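Local atomic coordinates of PbSGBP-B lipoprotein (PDB entry 6D2Y), a protein that probably binds polysaccharide, as a surface glycan-binding lipoprotein of a Prevotella bryantii polysaccharide utilization locus, and carries a bound magnesium ion. Residues K144-D158 with I182-D194. Numbering follows the deposited sequence.
Sequences KAGEEVTITGDYFLD and IEKTKITFTMPED
Ile182 meets the far end of 144-158 first, its CG2 and CD1 branches lying against Asp158 CB, while the Asp158 carboxylate turns to Arg176 and the backbone of Leu164. Lys184 then runs out straight as far as CE and bends at its last torsion (chi4 -67°), which carries NZ to Asp154 OD1 in a salt bridge, its 2.5 Å separation doubtfully short, and also over one face of the Tyr155 ring, 4.5 Å from its centroid, as a cation-pi contact. Asp154 OD1 itself sits above the centre of that same ring and accepts a bent hydrogen bond (130°) from Tyr155 N. The carbonyl of Lys184 accepts a hydrogen bond from Phe156 N, and Thr185 O one from Gly153 N at 2.7 Å. Lys186 lies alongside Thr152, its NZ hydrogen-bonded to Thr152 OG1 at 2.9 Å. Ile187 lays CD1 over the face of the Phe156 ring opposite Asp154 O, 3.7 Å from the centroid, a CH-pi contact, with Ile187 CG1 against Phe156 CD2. Here the strands 148-154 and 186-190 pair antiparallel as the central two of a four-stranded sheet in the IPT/TIG domain, an immunoglobulin-like E-set fold; Val149 and Ile151 share its buried face with Ile187 and Phe189, whereas Thr150, Thr152 and Thr188 occupy the other. Phe189 has its CG wedged between backbone N and carbonyl carbon (chi1 69°), which brings one face of the ring against Val149 CB, 3.9 Å from the Phe189 centroid in a CH-pi contact. Beyond the strand, Met191, a selenomethionine, hydrogen-bonds through N to Glu147 O and through O to Gly146 N, gripping the type II turn Lys144-Glu147, and Glu193 CG packs on Ala145 CB at 3.6 Å.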
loop_
_atom_site.group_PDB
_atom_site.type_symbol
_atom_site.label_atom_id
_atom_site.label_comp_id
_atom_site.label_asym_id
_atom_site.label_seq_id
_atom_site.Cartn_x
_atom_site.Cartn_y
_atom_site.Cartn_z
ATOM N N LYS A 144 -1.516 -9.039 -16.539
ATOM C CA LYS A 144 -1.044 -9.625 -17.782
ATOM C C LYS A 144 -0.880 -8.552 -18.857
ATOM O O LYS A 144 -1.362 -7.423 -18.730
ATOM C CB LYS A 144 -2.005 -10.711 -18.261
ATOM C CG LYS A 144 -2.617 -11.536 -17.143
ATOM C CD LYS A 144 -3.472 -12.668 -17.688
ATOM C CE LYS A 144 -3.489 -13.845 -16.731
ATOM N NZ LYS A 144 -2.169 -14.023 -16.065
ATOM N N ALA A 145 -0.195 -8.927 -19.937
ATOM C CA ALA A 145 0.086 -7.988 -21.016
ATOM C C ALA A 145 -1.205 -7.521 -21.676
ATOM O O ALA A 145 -2.054 -8.333 -22.056
ATOM C CB ALA A 145 1.004 -8.633 -22.054
ATOM N N GLY A 146 -1.351 -6.203 -21.811
ATOM C CA GLY A 146 -2.522 -5.603 -22.406
ATOM C C GLY A 146 -3.535 -5.071 -21.412
ATOM O O GLY A 146 -4.409 -4.287 -21.799
ATOM N N GLU A 147 -3.443 -5.476 -20.149
ATOM C CA GLU A 147 -4.376 -5.015 -19.133
ATOM C C GLU A 147 -4.072 -3.575 -18.735
ATOM O O GLU A 147 -2.927 -3.117 -18.802
ATOM C CB GLU A 147 -4.317 -5.913 -17.897
ATOM C CG GLU A 147 -5.372 -7.008 -17.872
ATOM C CD GLU A 147 -4.896 -8.263 -17.164
ATOM O OE1 GLU A 147 -5.394 -9.360 -17.498
ATOM O OE2 GLU A 147 -4.027 -8.154 -16.273
ATOM N N GLU A 148 -5.113 -2.863 -18.314
ATOM C CA GLU A 148 -4.959 -1.493 -17.843
ATOM C C GLU A 148 -4.475 -1.512 -16.398
ATOM O O GLU A 148 -5.132 -2.089 -15.525
ATOM C CB GLU A 148 -6.278 -0.732 -17.958
ATOM C CG GLU A 148 -6.129 0.771 -17.799
ATOM C CD GLU A 148 -7.457 1.468 -17.571
ATOM O OE1 GLU A 148 -8.025 1.315 -16.469
ATOM O OE2 GLU A 148 -7.929 2.166 -18.494
ATOM N N VAL A 149 -3.332 -0.882 -16.147
ATOM C CA VAL A 149 -2.711 -0.857 -14.830
ATOM C C VAL A 149 -2.698 0.578 -14.326
ATOM O O VAL A 149 -2.403 1.508 -15.083
ATOM C CB VAL A 149 -1.281 -1.433 -14.865
ATOM C CG1 VAL A 149 -0.736 -1.594 -13.456
ATOM C CG2 VAL A 149 -1.259 -2.759 -15.608
ATOM N N THR A 150 -3.022 0.754 -13.048
ATOM C CA THR A 150 -2.978 2.055 -12.395
ATOM C C THR A 150 -2.071 1.977 -11.176
ATOM O O THR A 150 -2.168 1.034 -10.384
ATOM C CB THR A 150 -4.377 2.524 -11.982
ATOM O OG1 THR A 150 -4.924 1.613 -11.021
ATOM C CG2 THR A 150 -5.298 2.597 -13.192
ATOM N N ILE A 151 -1.189 2.963 -11.033
ATOM C CA ILE A 151 -0.298 3.076 -9.884
ATOM C C ILE A 151 -0.751 4.279 -9.071
ATOM O O ILE A 151 -0.802 5.403 -9.586
ATOM C CB ILE A 151 1.170 3.212 -10.315
ATOM C CG1 ILE A 151 1.753 1.842 -10.654
ATOM C CG2 ILE A 151 1.996 3.858 -9.212
ATOM C CD1 ILE A 151 3.047 1.907 -11.426
ATOM N N THR A 152 -1.089 4.047 -7.806
ATOM C CA THR A 152 -1.624 5.083 -6.936
ATOM C C THR A 152 -0.538 5.608 -6.007
ATOM O O THR A 152 0.289 4.844 -5.501
ATOM C CB THR A 152 -2.800 4.554 -6.112
ATOM O OG1 THR A 152 -3.706 3.844 -6.967
ATOM C CG2 THR A 152 -3.542 5.699 -5.436
ATOM N N GLY A 153 -0.545 6.920 -5.791
ATOM C CA GLY A 153 0.410 7.548 -4.903
ATOM C C GLY A 153 0.188 9.039 -4.772
ATOM O O GLY A 153 -0.939 9.487 -4.537
ATOM N N ASP A 154 1.256 9.820 -4.923
ATOM C CA ASP A 154 1.156 11.267 -4.818
ATOM C C ASP A 154 2.360 11.897 -5.502
ATOM O O ASP A 154 3.401 11.259 -5.683
ATOM C CB ASP A 154 1.068 11.721 -3.356
ATOM C CG ASP A 154 0.391 13.069 -3.206
ATOM O OD1 ASP A 154 0.312 13.809 -4.208
ATOM O OD2 ASP A 154 -0.059 13.391 -2.087
ATOM N N TYR A 155 2.192 13.165 -5.884
ATOM C CA TYR A 155 3.253 13.964 -6.498
ATOM C C TYR A 155 3.769 13.324 -7.787
ATOM O O TYR A 155 4.972 13.292 -8.050
ATOM C CB TYR A 155 4.395 14.218 -5.510
ATOM C CG TYR A 155 3.941 14.931 -4.256
ATOM C CD1 TYR A 155 3.905 14.275 -3.031
ATOM C CD2 TYR A 155 3.537 16.260 -4.299
ATOM C CE1 TYR A 155 3.484 14.925 -1.885
ATOM C CE2 TYR A 155 3.114 16.915 -3.159
ATOM C CZ TYR A 155 3.089 16.245 -1.955
ATOM O OH TYR A 155 2.669 16.899 -0.821
ATOM N N PHE A 156 2.844 12.809 -8.599
ATOM C CA PHE A 156 3.154 12.357 -9.954
ATOM C C PHE A 156 2.956 13.551 -10.878
ATOM O O PHE A 156 1.868 13.786 -11.405
ATOM C CB PHE A 156 2.270 11.185 -10.361
ATOM C CG PHE A 156 2.440 9.964 -9.504
ATOM C CD1 PHE A 156 3.680 9.627 -8.987
ATOM C CD2 PHE A 156 1.355 9.150 -9.219
ATOM C CE1 PHE A 156 3.833 8.501 -8.199
ATOM C CE2 PHE A 156 1.501 8.025 -8.433
ATOM C CZ PHE A 156 2.742 7.699 -7.921
ATOM N N LEU A 157 4.018 14.325 -11.071
ATOM C CA LEU A 157 3.959 15.558 -11.845
ATOM C C LEU A 157 4.806 15.407 -13.102
ATOM O O LEU A 157 6.009 15.133 -13.020
ATOM C CB LEU A 157 4.421 16.747 -11.004
ATOM C CG LEU A 157 3.934 16.696 -9.554
ATOM C CD1 LEU A 157 4.717 17.656 -8.676
ATOM C CD2 LEU A 157 2.440 16.985 -9.483
ATOM N N ASP A 158 4.173 15.595 -14.258
ATOM C CA ASP A 158 4.790 15.403 -15.563
ATOM C C ASP A 158 4.877 16.743 -16.282
ATOM O O ASP A 158 3.880 17.468 -16.371
ATOM C CB ASP A 158 3.982 14.398 -16.390
ATOM C CG ASP A 158 4.588 14.134 -17.754
ATOM O OD1 ASP A 158 5.748 13.678 -17.816
ATOM O OD2 ASP A 158 3.893 14.368 -18.766
ATOM N N ILE A 182 -1.650 10.652 -16.732
ATOM C CA ILE A 182 -0.843 10.910 -15.543
ATOM C C ILE A 182 -1.534 12.002 -14.741
ATOM O O ILE A 182 -1.599 13.156 -15.183
ATOM C CB ILE A 182 0.595 11.320 -15.889
ATOM C CG1 ILE A 182 1.333 10.172 -16.579
ATOM C CG2 ILE A 182 1.341 11.745 -14.633
ATOM C CD1 ILE A 182 2.773 10.488 -16.916
ATOM N N GLU A 183 -2.053 11.643 -13.574
ATOM C CA GLU A 183 -2.594 12.591 -12.613
ATOM C C GLU A 183 -1.654 12.690 -11.419
ATOM O O GLU A 183 -0.706 11.912 -11.278
ATOM C CB GLU A 183 -3.996 12.173 -12.155
ATOM C CG GLU A 183 -4.978 11.915 -13.285
ATOM C CD GLU A 183 -6.247 11.234 -12.804
ATOM O OE1 GLU A 183 -6.521 11.273 -11.585
ATOM O OE2 GLU A 183 -6.969 10.659 -13.645
ATOM N N LYS A 184 -1.936 13.657 -10.545
ATOM C CA LYS A 184 -1.073 13.873 -9.390
ATOM C C LYS A 184 -1.013 12.635 -8.504
ATOM O O LYS A 184 0.041 12.320 -7.938
ATOM C CB LYS A 184 -1.556 15.087 -8.596
ATOM C CG LYS A 184 -0.751 15.362 -7.331
ATOM C CD LYS A 184 -1.106 16.712 -6.726
ATOM C CE LYS A 184 -0.377 16.934 -5.413
ATOM N NZ LYS A 184 -0.837 15.989 -4.357
ATOM N N THR A 185 -2.125 11.905 -8.387
ATOM C CA THR A 185 -2.192 10.748 -7.504
ATOM C C THR A 185 -2.186 9.409 -8.226
ATOM O O THR A 185 -1.941 8.385 -7.579
ATOM C CB THR A 185 -3.451 10.810 -6.626
ATOM O OG1 THR A 185 -4.587 11.137 -7.434
ATOM C CG2 THR A 185 -3.290 11.855 -5.536
ATOM N N LYS A 186 -2.454 9.378 -9.530
ATOM C CA LYS A 186 -2.592 8.115 -10.240
ATOM C C LYS A 186 -1.905 8.186 -11.593
ATOM O O LYS A 186 -2.036 9.177 -12.317
ATOM C CB LYS A 186 -4.070 7.730 -10.426
ATOM C CG LYS A 186 -4.863 7.640 -9.125
ATOM C CD LYS A 186 -6.037 6.676 -9.239
ATOM C CE LYS A 186 -6.669 6.415 -7.877
ATOM N NZ LYS A 186 -6.333 5.065 -7.337
ATOM N N ILE A 187 -1.175 7.123 -11.923
ATOM C CA ILE A 187 -0.584 6.919 -13.241
ATOM C C ILE A 187 -1.257 5.706 -13.865
ATOM O O ILE A 187 -1.355 4.653 -13.226
ATOM C CB ILE A 187 0.938 6.708 -13.156
ATOM C CG1 ILE A 187 1.625 7.922 -12.533
ATOM C CG2 ILE A 187 1.511 6.407 -14.535
ATOM C CD1 ILE A 187 3.074 7.672 -12.173
ATOM N N THR A 188 -1.712 5.846 -15.106
ATOM C CA THR A 188 -2.416 4.778 -15.803
ATOM C C THR A 188 -1.650 4.406 -17.065
ATOM O O THR A 188 -1.294 5.284 -17.860
ATOM C CB THR A 188 -3.844 5.199 -16.156
ATOM O OG1 THR A 188 -4.507 5.670 -14.977
ATOM C CG2 THR A 188 -4.619 4.022 -16.722
ATOM N N PHE A 189 -1.402 3.110 -17.251
ATOM C CA PHE A 189 -0.683 2.644 -18.426
ATOM C C PHE A 189 -1.183 1.262 -18.822
ATOM O O PHE A 189 -1.799 0.548 -18.027
ATOM C CB PHE A 189 0.835 2.620 -18.194
ATOM C CG PHE A 189 1.295 1.570 -17.212
ATOM C CD1 PHE A 189 1.243 1.804 -15.846
ATOM C CD2 PHE A 189 1.787 0.352 -17.658
ATOM C CE1 PHE A 189 1.673 0.844 -14.945
ATOM C CE2 PHE A 189 2.215 -0.615 -16.760
ATOM C CZ PHE A 189 2.158 -0.367 -15.403
ATOM N N THR A 190 -0.914 0.898 -20.072
ATOM C CA THR A 190 -1.238 -0.421 -20.599
ATOM C C THR A 190 0.011 -1.293 -20.529
ATOM O O THR A 190 1.038 -0.961 -21.134
ATOM C CB THR A 190 -1.758 -0.326 -22.035
ATOM O OG1 THR A 190 -2.925 0.503 -22.075
ATOM C CG2 THR A 190 -2.127 -1.705 -22.557
HETATM N N MSE A 191 -0.082 -2.399 -19.796
HETATM C CA MSE A 191 1.054 -3.280 -19.513
HETATM C C MSE A 191 1.684 -3.836 -20.790
HETATM O O MSE A 191 1.035 -4.572 -21.527
HETATM C CB MSE A 191 0.594 -4.427 -18.614
HETATM C CG MSE A 191 1.587 -5.562 -18.407
HETATM SE SE MSE A 191 3.277 -4.913 -17.707
HETATM C CE MSE A 191 2.658 -4.244 -15.986
ATOM N N PRO A 192 2.945 -3.492 -21.049
ATOM C CA PRO A 192 3.651 -4.084 -22.193
ATOM C C PRO A 192 3.823 -5.585 -22.022
ATOM O O PRO A 192 3.609 -6.160 -20.952
ATOM C CB PRO A 192 5.003 -3.363 -22.203
ATOM C CG PRO A 192 4.784 -2.118 -21.422
ATOM C CD PRO A 192 3.740 -2.438 -20.396
ATOM N N GLU A 193 4.222 -6.230 -23.115
ATOM C CA GLU A 193 4.404 -7.673 -23.098
ATOM C C GLU A 193 5.702 -8.096 -22.425
ATOM O O GLU A 193 5.818 -9.253 -22.011
ATOM C CB GLU A 193 4.373 -8.230 -24.524
ATOM C CG GLU A 193 2.978 -8.373 -25.112
ATOM C CD GLU A 193 2.579 -9.822 -25.327
ATOM O OE1 GLU A 193 3.055 -10.694 -24.569
ATOM O OE2 GLU A 193 1.787 -10.090 -26.256
ATOM N N ASP A 194 6.672 -7.194 -22.291
ATOM C CA ASP A 194 8.031 -7.575 -21.928
ATOM C C ASP A 194 8.572 -6.724 -20.786
ATOM O O ASP A 194 9.764 -6.409 -20.744
ATOM C CB ASP A 194 8.953 -7.482 -23.141
ATOM C CG ASP A 194 9.095 -6.061 -23.658
ATOM O OD1 ASP A 194 8.129 -5.279 -23.524
ATOM O OD2 ASP A 194 10.170 -5.724 -24.197
#